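Local coordinates for peptidase M42 (Thaumarchaeota archaeon SCGC AB-539-E09, PDB 5DS0), which probably removes amino acids from the N-termini of peptides as a cobalt-loaded, dodecameric TET aminopeptidase of the M42 family, at residues C[192-197]-C[338-343]; C[318-323]-C[333-338]. All coordinates share one frame; numbering follows the deposited sequence.

Interaction 1 of 2, residues C[192-197]-C[338-343]; sequences IRRMKD and NAIRLV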
loop_
_atom_site.group_PDB
_atom_site.type_symbol
_atom_site.label_atom_id
_atom_site.label_comp_id
_atom_site.label_asym_id
_atom_site.label_seq_id
_atom_site.Cartn_x
_atom_site.Cartn_y
_atom_site.Cartn_z
ATOM N N ILE C 192 -58.390 6.026 -6.362
ATOM C CA ILE C 192 -59.585 6.261 -5.574
ATOM C C ILE C 192 -60.488 7.280 -6.255
ATOM O O ILE C 192 -61.704 7.099 -6.298
ATOM C CB ILE C 192 -59.228 6.706 -4.143
ATOM C CG1 ILE C 192 -58.689 5.508 -3.361
ATOM C CG2 ILE C 192 -60.441 7.261 -3.420
ATOM C CD1 ILE C 192 -57.908 5.884 -2.123
ATOM N N ARG C 193 -59.904 8.341 -6.797
ATOM C CA ARG C 193 -60.701 9.364 -7.465
ATOM C C ARG C 193 -61.473 8.770 -8.609
ATOM O O ARG C 193 -62.677 8.972 -8.717
ATOM C CB ARG C 193 -59.830 10.496 -7.994
ATOM C CG ARG C 193 -60.632 11.570 -8.718
ATOM C CD ARG C 193 -59.766 12.696 -9.246
ATOM N NE ARG C 193 -58.908 12.298 -10.359
ATOM C CZ ARG C 193 -59.290 12.118 -11.622
ATOM N NH1 ARG C 193 -60.551 12.286 -11.991
ATOM N NH2 ARG C 193 -58.378 11.735 -12.516
ATOM N N ARG C 194 -60.780 8.030 -9.458
ATOM C CA ARG C 194 -61.396 7.449 -10.641
ATOM C C ARG C 194 -62.480 6.439 -10.339
ATOM O O ARG C 194 -63.461 6.334 -11.069
ATOM C CB ARG C 194 -60.344 6.817 -11.547
ATOM C CG ARG C 194 -59.873 7.879 -12.557
ATOM C CD ARG C 194 -58.354 7.894 -12.974
ATOM N NE ARG C 194 -58.068 6.789 -13.878
ATOM C CZ ARG C 194 -57.018 6.661 -14.696
ATOM N NH1 ARG C 194 -56.983 5.560 -15.401
ATOM N NH2 ARG C 194 -56.016 7.558 -14.844
HETATM N N MSE C 195 -62.302 5.694 -9.260
HETATM C CA MSE C 195 -63.292 4.703 -8.857
HETATM C C MSE C 195 -64.581 5.367 -8.460
HETATM O O MSE C 195 -65.660 4.867 -8.787
HETATM C CB MSE C 195 -62.714 3.845 -7.738
HETATM C CG MSE C 195 -61.690 2.921 -8.374
HETATM SE SE MSE C 195 -61.124 1.492 -7.155
HETATM C CE MSE C 195 -62.064 -0.008 -8.039
ATOM N N LYS C 196 -64.490 6.489 -7.754
ATOM C CA LYS C 196 -65.674 7.245 -7.418
ATOM C C LYS C 196 -66.273 7.904 -8.658
ATOM O O LYS C 196 -67.454 7.721 -8.927
ATOM C CB LYS C 196 -65.392 8.275 -6.340
ATOM C CG LYS C 196 -66.649 9.031 -5.946
ATOM C CD LYS C 196 -66.689 9.365 -4.468
ATOM C CE LYS C 196 -68.066 9.871 -4.057
ATOM N NZ LYS C 196 -68.066 10.257 -2.622
ATOM N N ASP C 197 -65.459 8.623 -9.428
ATOM C CA ASP C 197 -65.935 9.323 -10.637
ATOM C C ASP C 197 -66.658 8.445 -11.650
ATOM O O ASP C 197 -67.646 8.872 -12.238
ATOM C CB ASP C 197 -64.787 10.039 -11.367
ATOM C CG ASP C 197 -64.633 11.491 -10.946
ATOM O OD1 ASP C 197 -65.619 12.102 -10.464
ATOM O OD2 ASP C 197 -63.528 12.043 -11.098
ATOM N N ASN C 338 -50.484 3.334 -16.363
ATOM C CA ASN C 338 -50.681 1.897 -16.295
ATOM C C ASN C 338 -50.694 1.374 -14.874
ATOM O O ASN C 338 -51.378 0.393 -14.585
ATOM C CB ASN C 338 -49.619 1.162 -17.113
ATOM C CG ASN C 338 -49.978 1.065 -18.578
ATOM O OD1 ASN C 338 -51.152 1.000 -18.941
ATOM N ND2 ASN C 338 -48.969 1.012 -19.425
ATOM N N ALA C 339 -49.920 1.991 -13.995
ATOM C CA ALA C 339 -49.956 1.602 -12.591
ATOM C C ALA C 339 -51.315 1.907 -12.001
ATOM O O ALA C 339 -51.856 1.122 -11.231
ATOM C CB ALA C 339 -48.872 2.323 -11.813
ATOM N N ILE C 340 -51.882 3.047 -12.385
ATOM C CA ILE C 340 -53.220 3.407 -11.933
ATOM C C ILE C 340 -54.238 2.390 -12.457
ATOM O O ILE C 340 -55.051 1.871 -11.693
ATOM C CB ILE C 340 -53.631 4.823 -12.362
ATOM C CG1 ILE C 340 -52.781 5.863 -11.648
ATOM C CG2 ILE C 340 -55.098 5.041 -12.033
ATOM C CD1 ILE C 340 -52.890 7.235 -12.270
ATOM N N ARG C 341 -54.181 2.091 -13.755
ATOM C CA ARG C 341 -55.064 1.083 -14.340
ATOM C C ARG C 341 -54.947 -0.240 -13.590
ATOM O O ARG C 341 -55.949 -0.851 -13.229
ATOM C CB ARG C 341 -54.736 0.851 -15.804
ATOM C CG ARG C 341 -55.205 1.942 -16.735
ATOM C CD ARG C 341 -54.877 1.591 -18.176
ATOM N NE ARG C 341 -54.678 2.785 -19.013
ATOM C CZ ARG C 341 -55.577 3.306 -19.869
ATOM N NH1 ARG C 341 -55.256 4.382 -20.595
ATOM N NH2 ARG C 341 -56.813 2.803 -19.970
ATOM N N LEU C 342 -53.719 -0.670 -13.349
ATOM C CA LEU C 342 -53.483 -1.956 -12.722
ATOM C C LEU C 342 -54.083 -2.044 -11.316
ATOM O O LEU C 342 -54.725 -3.043 -10.989
ATOM C CB LEU C 342 -51.983 -2.247 -12.655
ATOM C CG LEU C 342 -51.590 -3.550 -11.962
ATOM C CD1 LEU C 342 -52.207 -4.751 -12.659
ATOM C CD2 LEU C 342 -50.076 -3.681 -11.905
ATOM N N VAL C 343 -53.867 -1.011 -10.502
ATOM C CA VAL C 343 -54.345 -1.027 -9.111
ATOM C C VAL C 343 -55.876 -1.101 -9.087
ATOM O O VAL C 343 -56.441 -1.825 -8.274
ATOM C CB VAL C 343 -53.834 0.146 -8.186
ATOM C CG1 VAL C 343 -52.398 -0.079 -7.729
ATOM C CG2 VAL C 343 -53.941 1.510 -8.831
#
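The guanidinium of R194 lies over the CG2 methyl of I340, which sits 3.7 Å from CZ and above the centre of the plane, so that NE, NH1 and NH2 are all about equally far from it. I340 presents this branch because CG1 turns beside its own backbone N (chi1 -67°), placing CG2 anti to that nitrogen; CD1 comes within 4.1 Å of R194 NH2. The arginine arrives by a chain bent at both chi2 and chi3 and crosses the isoleucine at about a right angle. R341 adds the aliphatic part of its side chain, CG lying 4.2 Å from R194 NH1. The polar end of R194 is held by a salt bridge from NH1 to E337, one turn before R341. A leucine in place of R194 would probably leave E337 without this charged mate and I340 CG2 without its flat cover. Next to R194, M195, a selenomethionine, continues the packing against I344 and I347. The contact joins the C-terminal end of helix 179-197 to the middle of helix 333-349, while I340 also packs on E190 and V187, one and two turns back from R194, and helix 24-34 meets I192 and R193.

Interaction 2 of 2, residues C[318-323]-C[333-338]; sequences TIPTRH and LKDTEN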
loop_
_atom_site.group_PDB
_atom_site.type_symbol
_atom_site.label_atom_id
_atom_site.label_comp_id
_atom_site.label_asym_id
_atom_site.label_seq_id
_atom_site.Cartn_x
_atom_site.Cartn_y
_atom_site.Cartn_z
ATOM N N THR C 318 -44.362 -0.943 -8.570
ATOM C CA THR C 318 -43.419 0.162 -8.727
ATOM C C THR C 318 -43.511 0.890 -10.046
ATOM O O THR C 318 -43.884 0.308 -11.061
ATOM C CB THR C 318 -41.965 -0.334 -8.621
ATOM O OG1 THR C 318 -41.702 -1.272 -9.673
ATOM C CG2 THR C 318 -41.717 -1.004 -7.279
ATOM N N ILE C 319 -43.181 2.173 -10.019
ATOM C CA ILE C 319 -42.954 2.938 -11.235
ATOM C C ILE C 319 -41.452 3.136 -11.434
ATOM O O ILE C 319 -40.790 3.752 -10.600
ATOM C CB ILE C 319 -43.632 4.315 -11.197
ATOM C CG1 ILE C 319 -45.156 4.169 -11.200
ATOM C CG2 ILE C 319 -43.222 5.134 -12.407
ATOM C CD1 ILE C 319 -45.747 4.150 -9.811
ATOM N N PRO C 320 -40.909 2.608 -12.537
ATOM C CA PRO C 320 -39.482 2.793 -12.771
ATOM C C PRO C 320 -39.145 4.261 -12.902
ATOM O O PRO C 320 -39.801 4.977 -13.669
ATOM C CB PRO C 320 -39.235 2.060 -14.085
ATOM C CG PRO C 320 -40.354 1.089 -14.203
ATOM C CD PRO C 320 -41.530 1.726 -13.536
ATOM N N THR C 321 -38.145 4.681 -12.131
ATOM C CA THR C 321 -37.748 6.077 -11.999
ATOM C C THR C 321 -36.231 6.150 -12.087
ATOM O O THR C 321 -35.550 5.337 -11.501
ATOM C CB THR C 321 -38.188 6.637 -10.638
ATOM O OG1 THR C 321 -39.611 6.487 -10.502
ATOM C CG2 THR C 321 -37.815 8.098 -10.489
ATOM N N ARG C 322 -35.716 7.106 -12.847
ATOM C CA ARG C 322 -34.285 7.300 -12.977
ATOM C C ARG C 322 -33.827 8.363 -11.993
ATOM O O ARG C 322 -34.496 9.370 -11.812
ATOM C CB ARG C 322 -33.937 7.743 -14.387
ATOM C CG ARG C 322 -34.355 6.767 -15.479
ATOM C CD ARG C 322 -33.900 7.279 -16.837
ATOM N NE ARG C 322 -34.196 6.383 -17.960
ATOM C CZ ARG C 322 -33.970 6.690 -19.241
ATOM N NH1 ARG C 322 -33.443 7.863 -19.575
ATOM N NH2 ARG C 322 -34.274 5.833 -20.206
ATOM N N HIS C 323 -32.708 8.115 -11.334
ATOM C CA HIS C 323 -32.076 9.070 -10.433
ATOM C C HIS C 323 -32.900 9.449 -9.194
ATOM O O HIS C 323 -33.084 10.639 -8.883
ATOM C CB HIS C 323 -31.659 10.324 -11.209
ATOM C CG HIS C 323 -31.172 10.034 -12.592
ATOM N ND1 HIS C 323 -30.073 9.246 -12.843
ATOM C CD2 HIS C 323 -31.646 10.416 -13.802
ATOM C CE1 HIS C 323 -29.896 9.148 -14.148
ATOM N NE2 HIS C 323 -30.832 9.855 -14.753
ATOM N N LEU C 333 -44.868 9.011 -17.759
ATOM C CA LEU C 333 -46.285 9.236 -17.464
ATOM C C LEU C 333 -47.145 8.070 -17.917
ATOM O O LEU C 333 -48.199 7.816 -17.339
ATOM C CB LEU C 333 -46.784 10.513 -18.121
ATOM C CG LEU C 333 -46.128 11.761 -17.551
ATOM C CD1 LEU C 333 -46.618 12.974 -18.313
ATOM C CD2 LEU C 333 -46.413 11.918 -16.060
ATOM N N LYS C 334 -46.692 7.375 -18.957
ATOM C CA LYS C 334 -47.355 6.188 -19.438
ATOM C C LYS C 334 -47.284 5.059 -18.407
ATOM O O LYS C 334 -48.299 4.413 -18.145
ATOM C CB LYS C 334 -46.724 5.746 -20.743
ATOM C CG LYS C 334 -47.480 4.633 -21.433
ATOM C CD LYS C 334 -46.655 4.032 -22.549
ATOM C CE LYS C 334 -47.383 2.839 -23.139
ATOM N NZ LYS C 334 -46.500 2.051 -24.051
ATOM N N ASP C 335 -46.102 4.815 -17.842
ATOM C CA ASP C 335 -45.951 3.813 -16.780
ATOM C C ASP C 335 -46.887 4.126 -15.608
ATOM O O ASP C 335 -47.540 3.237 -15.060
ATOM C CB ASP C 335 -44.521 3.793 -16.229
ATOM C CG ASP C 335 -43.494 3.165 -17.183
ATOM O OD1 ASP C 335 -43.890 2.477 -18.159
ATOM O OD2 ASP C 335 -42.263 3.370 -16.935
ATOM N N THR C 336 -46.932 5.402 -15.229
ATOM C CA THR C 336 -47.776 5.884 -14.141
ATOM C C THR C 336 -49.248 5.580 -14.423
ATOM O O THR C 336 -49.962 5.047 -13.577
ATOM C CB THR C 336 -47.599 7.407 -13.964
ATOM O OG1 THR C 336 -46.221 7.678 -13.760
ATOM C CG2 THR C 336 -48.384 7.938 -12.782
ATOM N N GLU C 337 -49.696 5.931 -15.620
ATOM C CA GLU C 337 -51.060 5.663 -16.017
ATOM C C GLU C 337 -51.385 4.177 -15.876
ATOM O O GLU C 337 -52.442 3.803 -15.365
ATOM C CB GLU C 337 -51.280 6.148 -17.454
ATOM C CG GLU C 337 -52.660 5.861 -18.028
ATOM C CD GLU C 337 -53.800 6.411 -17.177
ATOM O OE1 GLU C 337 -53.560 7.367 -16.384
ATOM O OE2 GLU C 337 -54.948 5.914 -17.324
ATOM N N ASN C 338 -50.484 3.334 -16.363
ATOM C CA ASN C 338 -50.681 1.897 -16.295
ATOM C C ASN C 338 -50.694 1.374 -14.874
ATOM O O ASN C 338 -51.378 0.393 -14.585
ATOM C CB ASN C 338 -49.619 1.162 -17.113
ATOM C CG ASN C 338 -49.978 1.065 -18.578
ATOM O OD1 ASN C 338 -51.152 1.000 -18.941
ATOM N ND2 ASN C 338 -48.969 1.012 -19.425
#
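I319 points its side chain from the strand toward the helix, and its CG2 methyl meets two residues there, D335 at CB (4.3 Å) and T336 at OG1 (4.2 Å). With chi1 at -67° CG1 swings beside the backbone N and leaves CG2, anti to that nitrogen, as the branch that faces both. The T336 hydroxyl it touches is engaged by the backbone: OG1 lies beside its own N (chi1 -56°) and bonds to the carbonyl of S332, just before the helix. P320 crosses D335 at about a right angle, its CD lying 3.8 Å and CG 4.0 Å from D335 OD2. These are van der Waals contacts, and the carboxylate, although buried, is satisfied by backbone amides: OD1 accepts from G259 N and OD2 from G257 N, which fixes its rotation and ties the start of the helix to the 257-259 loop. Strand 314-322 and helix 333-349, linked through strand 329-332, belong to the central sheet and flanking helices of the M42 peptidase catalytic domain; the local strand and helix axes run nearly antiparallel, at 166° and 8.2 Å. T321, the next threonine along the strand, turns its OG1 back to I319 O at 3.0 Å, approaching from above the carbonyl plane. The side chain of I319 is about 11 Å from a bound cobalt ion, and further along the chain R322 and H323 reach D139 of a second subunit through a salt bridge and a hydrogen bond respectively.

In the fold
Helix 333-349 takes part in both interactions: its first turns pack on strand 314-322 in interaction 2, and its middle packs on helix 179-197 in interaction 1. The four touching residues of interaction 2 are all buried, whereas interaction 1 is only partly so and includes the exposed R341. Their chemistry follows this: in the interior, backbone groups satisfy the polar side chains, while nearer the surface the polar end is met by an opposite charge. The two are directly coupled, since the acid paired with R194 comes from the 333-338 segment of interaction 2, R194 NH1 lying 2.8 Å from E337 OE2, and A339 CB packs 4.1 Å from I319 CD1.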